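PDB 6BE0: AvrA from Salmonella typhimurium, which probably transfers acetyl groups from acetyl-CoA to serine and threonine residues of target proteins, as a bacterial effector of the YopJ family that binds inositol hexakisphosphate. Local coordinates for residues R49-I54 with E295-L300. Sequence-based numbering, arbitrary orientation.
Sequences RLESEI and EYKSLL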
loop_
_atom_site.group_PDB
_atom_site.type_symbol
_atom_site.label_atom_id
_atom_site.label_comp_id
_atom_site.label_asym_id
_atom_site.label_seq_id
_atom_site.Cartn_x
_atom_site.Cartn_y
_atom_site.Cartn_z
ATOM N N ARG A 49 7.936 3.294 -22.704
ATOM C CA ARG A 49 8.442 4.543 -22.145
ATOM C C ARG A 49 8.932 4.339 -20.715
ATOM O O ARG A 49 9.963 4.885 -20.327
ATOM C CB ARG A 49 7.369 5.635 -22.180
ATOM C CG ARG A 49 7.010 6.111 -23.581
ATOM C CD ARG A 49 6.284 7.453 -23.562
ATOM N NE ARG A 49 5.079 7.429 -22.734
ATOM C CZ ARG A 49 5.026 7.800 -21.455
ATOM N NH1 ARG A 49 6.113 8.234 -20.826
ATOM N NH2 ARG A 49 3.874 7.738 -20.799
ATOM N N LEU A 50 8.194 3.552 -19.938
ATOM C CA LEU A 50 8.564 3.280 -18.551
ATOM C C LEU A 50 9.926 2.603 -18.465
ATOM O O LEU A 50 10.764 2.975 -17.645
ATOM C CB LEU A 50 7.513 2.400 -17.870
ATOM C CG LEU A 50 6.108 2.983 -17.706
ATOM C CD1 LEU A 50 5.207 1.981 -17.005
ATOM C CD2 LEU A 50 6.144 4.293 -16.940
ATOM N N GLU A 51 10.139 1.606 -19.316
ATOM C CA GLU A 51 11.400 0.876 -19.334
ATOM C C GLU A 51 12.530 1.770 -19.828
ATOM O O GLU A 51 13.631 1.752 -19.281
ATOM C CB GLU A 51 11.276 -0.368 -20.214
ATOM C CG GLU A 51 10.326 -1.414 -19.652
ATOM C CD GLU A 51 10.072 -2.553 -20.614
ATOM O OE1 GLU A 51 9.824 -2.278 -21.806
ATOM O OE2 GLU A 51 10.125 -3.722 -20.179
ATOM N N SER A 52 12.246 2.554 -20.862
ATOM C CA SER A 52 13.221 3.491 -21.409
ATOM C C SER A 52 13.644 4.515 -20.362
ATOM O O SER A 52 14.830 4.820 -20.217
ATOM C CB SER A 52 12.644 4.204 -22.634
ATOM O OG SER A 52 13.550 5.170 -23.132
ATOM N N GLU A 53 12.664 5.038 -19.634
ATOM C CA GLU A 53 12.907 6.073 -18.637
ATOM C C GLU A 53 13.746 5.555 -17.469
ATOM O O GLU A 53 14.422 6.329 -16.792
ATOM C CB GLU A 53 11.576 6.628 -18.128
ATOM C CG GLU A 53 10.867 7.512 -19.146
ATOM C CD GLU A 53 9.375 7.629 -18.894
ATOM O OE1 GLU A 53 8.912 7.200 -17.817
ATOM O OE2 GLU A 53 8.664 8.147 -19.779
ATOM N N ILE A 54 13.702 4.247 -17.241
ATOM C CA ILE A 54 14.539 3.621 -16.224
ATOM C C ILE A 54 15.991 3.567 -16.693
ATOM O O ILE A 54 16.912 3.811 -15.916
ATOM C CB ILE A 54 14.045 2.194 -15.882
ATOM C CG1 ILE A 54 12.771 2.273 -15.039
ATOM C CG2 ILE A 54 15.115 1.400 -15.125
ATOM C CD1 ILE A 54 12.080 0.941 -14.816
ATOM N N GLU A 295 2.845 -4.873 -13.562
ATOM C CA GLU A 295 1.404 -4.700 -13.448
ATOM C C GLU A 295 0.769 -4.324 -14.786
ATOM O O GLU A 295 -0.270 -4.868 -15.161
ATOM C CB GLU A 295 1.092 -3.635 -12.397
ATOM C CG GLU A 295 1.317 -4.094 -10.962
ATOM C CD GLU A 295 0.158 -4.909 -10.414
ATOM O OE1 GLU A 295 -0.653 -5.420 -11.215
ATOM O OE2 GLU A 295 0.056 -5.032 -9.176
ATOM N N TYR A 296 1.397 -3.397 -15.504
ATOM C CA TYR A 296 0.893 -2.972 -16.807
ATOM C C TYR A 296 0.965 -4.106 -17.825
ATOM O O TYR A 296 0.016 -4.338 -18.576
ATOM C CB TYR A 296 1.678 -1.766 -17.331
ATOM C CG TYR A 296 1.399 -0.454 -16.625
ATOM C CD1 TYR A 296 0.710 -0.412 -15.418
ATOM C CD2 TYR A 296 1.819 0.748 -17.177
ATOM C CE1 TYR A 296 0.458 0.789 -14.781
ATOM C CE2 TYR A 296 1.570 1.953 -16.547
ATOM C CZ TYR A 296 0.891 1.968 -15.351
ATOM O OH TYR A 296 0.645 3.169 -14.729
ATOM N N LYS A 297 2.097 -4.803 -17.853
ATOM C CA LYS A 297 2.304 -5.884 -18.811
ATOM C C LYS A 297 1.279 -6.998 -18.628
ATOM O O LYS A 297 0.879 -7.646 -19.595
ATOM C CB LYS A 297 3.718 -6.454 -18.683
ATOM C CG LYS A 297 4.795 -5.616 -19.356
ATOM C CD LYS A 297 6.148 -6.307 -19.288
ATOM C CE LYS A 297 7.227 -5.512 -19.999
ATOM N NZ LYS A 297 8.534 -6.223 -19.975
ATOM N N SER A 298 0.854 -7.217 -17.388
ATOM C CA SER A 298 -0.120 -8.263 -17.090
ATOM C C SER A 298 -1.463 -7.975 -17.756
ATOM O O SER A 298 -2.185 -8.897 -18.134
ATOM C CB SER A 298 -0.311 -8.407 -15.578
ATOM O OG SER A 298 0.895 -8.796 -14.944
ATOM N N LEU A 299 -1.795 -6.696 -17.899
ATOM C CA LEU A 299 -3.039 -6.301 -18.552
ATOM C C LEU A 299 -2.996 -6.625 -20.043
ATOM O O LEU A 299 -4.032 -6.857 -20.667
ATOM C CB LEU A 299 -3.309 -4.809 -18.348
ATOM C CG LEU A 299 -3.569 -4.354 -16.910
ATOM C CD1 LEU A 299 -3.624 -2.835 -16.839
ATOM C CD2 LEU A 299 -4.857 -4.958 -16.369
ATOM N N LEU A 300 -1.793 -6.640 -20.606
ATOM C CA LEU A 300 -1.611 -6.941 -22.021
ATOM C C LEU A 300 -1.653 -8.444 -22.286
ATOM O O LEU A 300 -2.049 -8.874 -23.368
ATOM C CB LEU A 300 -0.288 -6.363 -22.524
ATOM C CG LEU A 300 -0.141 -4.846 -22.387
ATOM C CD1 LEU A 300 1.258 -4.399 -22.786
ATOM C CD2 LEU A 300 -1.189 -4.126 -23.220
#
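Glu51 and Lys297 reach for each other from opposite directions and close a salt bridge, with Lys297 NZ donating a hydrogen bond to Glu51 OE2 at 3.0 Å. The ammonium comes in on the syn side of that oxygen but sits 31° out of the carboxylate plane, so the bond is somewhat tilted. Lys297 spans the gap with its chain drawn out straight beyond CG, every torsion from chi2 to chi4 near 180°, and CE follows NZ in, 3.4 Å from Glu51 OE2. Both side chains are partly exposed, whereas Leu50 and Tyr296 are buried.

Deeper in, Leu50 meets Tyr296. A single methyl does the touching: Leu50 CD1 lies 3.6 Å from Tyr296 CD2 and almost as near to CE2, approaching the ring obliquely while the two side chains cross at about a right angle. The phenol hydroxyl is hydrogen-bonded to Asp68 OD1 of helix 65-82, which should help hold the side chain in place. Along helix 40-55 the same packing continues, with Leu43 against Tyr296 and Val47 against Lys297.

The backbones stay well apart, 10.0 Å between Leu50 CA and Tyr296 CA, and side chains alone bridge them. This is helix-helix packing near the two ends of the modelled chain, joining helix 40-55 to helix 287-300, which also supplies Lys291 to the inositol hexakisphosphate site of this YopJ-family acetyltransferase.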